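Local coordinates for protein hemoglobin subunit alpha (Mustelus griseus, PDB 1GCV) that carries oxygen from the gills to the peripheral tissues as the heme-bearing alpha subunit of a heterotetrameric hemoglobin, at residues A[66-71]-A[77-82]. Numbering follows the deposited sequence.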
# COMPACT_ATOMS: atom_id res chain seq x y z
N VAL A 66 10.53 -7.25 -19.11
CA VAL A 66 11.36 -6.46 -18.22
C VAL A 66 12.69 -6.19 -18.92
O VAL A 66 13.20 -5.06 -18.93
CB VAL A 66 11.62 -7.21 -16.87
CG1 VAL A 66 12.74 -6.55 -16.10
CG2 VAL A 66 10.35 -7.23 -16.03
N VAL A 67 13.25 -7.23 -19.54
CA VAL A 67 14.51 -7.11 -20.25
C VAL A 67 14.38 -6.08 -21.36
O VAL A 67 15.26 -5.24 -21.54
CB VAL A 67 14.93 -8.47 -20.84
CG1 VAL A 67 16.13 -8.30 -21.75
CG2 VAL A 67 15.26 -9.44 -19.72
N LYS A 68 13.29 -6.14 -22.10
CA LYS A 68 13.07 -5.20 -23.20
C LYS A 68 12.87 -3.77 -22.70
O LYS A 68 13.29 -2.81 -23.35
CB LYS A 68 11.85 -5.63 -24.02
CG LYS A 68 12.19 -6.21 -25.38
CD LYS A 68 10.94 -6.47 -26.21
CE LYS A 68 11.13 -7.66 -27.15
NZ LYS A 68 9.90 -8.51 -27.28
N ALA A 69 12.23 -3.63 -21.54
CA ALA A 69 12.01 -2.31 -20.97
C ALA A 69 13.36 -1.74 -20.55
O ALA A 69 13.62 -0.54 -20.71
CB ALA A 69 11.07 -2.40 -19.77
N ALA A 70 14.22 -2.60 -20.03
CA ALA A 70 15.54 -2.17 -19.59
C ALA A 70 16.34 -1.64 -20.79
O ALA A 70 17.19 -0.76 -20.63
CB ALA A 70 16.28 -3.33 -18.93
N GLU A 71 16.06 -2.17 -21.97
CA GLU A 71 16.75 -1.75 -23.19
C GLU A 71 16.16 -0.46 -23.78
O GLU A 71 16.84 0.26 -24.50
CB GLU A 71 16.67 -2.86 -24.24
CG GLU A 71 17.77 -3.90 -24.12
CD GLU A 71 17.32 -5.28 -24.57
OE1 GLU A 71 16.46 -5.38 -25.48
OE2 GLU A 71 17.83 -6.28 -24.01
N HIS A 77 7.68 5.23 -21.66
CA HIS A 77 6.26 5.51 -21.91
C HIS A 77 5.70 5.02 -23.25
O HIS A 77 4.61 4.46 -23.28
CB HIS A 77 5.97 7.00 -21.77
CG HIS A 77 4.51 7.32 -21.65
ND1 HIS A 77 3.93 7.72 -20.46
CD2 HIS A 77 3.51 7.28 -22.56
CE1 HIS A 77 2.64 7.90 -20.65
NE2 HIS A 77 2.36 7.64 -21.91
N SER A 78 6.42 5.24 -24.34
CA SER A 78 5.95 4.81 -25.65
C SER A 78 6.19 3.33 -25.85
O SER A 78 5.46 2.66 -26.58
CB SER A 78 6.66 5.59 -26.76
OG SER A 78 7.14 6.83 -26.28
N HIS A 79 7.22 2.80 -25.20
CA HIS A 79 7.55 1.38 -25.33
C HIS A 79 6.59 0.44 -24.60
O HIS A 79 6.23 -0.61 -25.14
CB HIS A 79 8.98 1.13 -24.84
CG HIS A 79 9.31 -0.32 -24.66
ND1 HIS A 79 9.59 -1.15 -25.73
CD2 HIS A 79 9.37 -1.09 -23.55
CE1 HIS A 79 9.81 -2.37 -25.28
NE2 HIS A 79 9.69 -2.36 -23.96
N LEU A 80 6.18 0.80 -23.38
CA LEU A 80 5.28 -0.04 -22.60
C LEU A 80 3.80 0.26 -22.81
O LEU A 80 2.94 -0.30 -22.14
CB LEU A 80 5.61 0.07 -21.11
CG LEU A 80 6.88 -0.61 -20.59
CD1 LEU A 80 7.17 -0.13 -19.17
CD2 LEU A 80 6.71 -2.12 -20.62
N GLU A 81 3.50 1.16 -23.75
CA GLU A 81 2.12 1.54 -24.04
C GLU A 81 1.22 0.35 -24.35
O GLU A 81 0.14 0.22 -23.77
CB GLU A 81 2.09 2.52 -25.21
CG GLU A 81 0.74 2.62 -25.89
CD GLU A 81 0.59 3.89 -26.70
OE1 GLU A 81 0.24 4.93 -26.10
OE2 GLU A 81 0.81 3.85 -27.92
N THR A 82 1.65 -0.51 -25.27
CA THR A 82 0.84 -1.66 -25.61
C THR A 82 0.64 -2.55 -24.39
O THR A 82 -0.46 -3.05 -24.16
CB THR A 82 1.46 -2.50 -26.75
OG1 THR A 82 1.70 -1.66 -27.88
CG2 THR A 82 0.51 -3.61 -27.17
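His79 brings its imidazole up to the backbone joining Lys68 to Ala69, illustrating how one aromatic side chain can join two consecutive globin helices where they part. The contact is van der Waals in kind. CG stands anti to the backbone N (chi1 168°), a setting that carries the ring across to helix 53-71 and brings NE2 within 3.7 Å of Lys68 O. The approach is oblique to the ring, and no hydrogen bond is made there. NE2 also lies 3.9 Å from CB of Lys68, while CD2 packs 3.9 Å from CA of Ala69. Beyond CB the lysine chain bends away, leaving NZ 7.0 Å from His79 NE2, so only the root of this side chain takes part. The ring of His72 stacks on that of His79. With an alanine here, the peptide between Lys68 and Ala69 would probably lose its cover and His72 its stacking partner.

The apolar part lies deeper. Ala69 CB lies 4.5 Å from CD2 of Leu80, a loose contact between two buried residues that both also touch Ile131 of helix 118-135. The Leu80 side chain is about 6 Å from the bound heme.

At Leu80, the N-cap of helix 81-91, the chain turns from the short helix 76-79 into the helix bearing His87, the predicted proximal iron ligand. The arrangement is the EF corner of the globin fold, where the end of helix E packs against the segment leading into helix F.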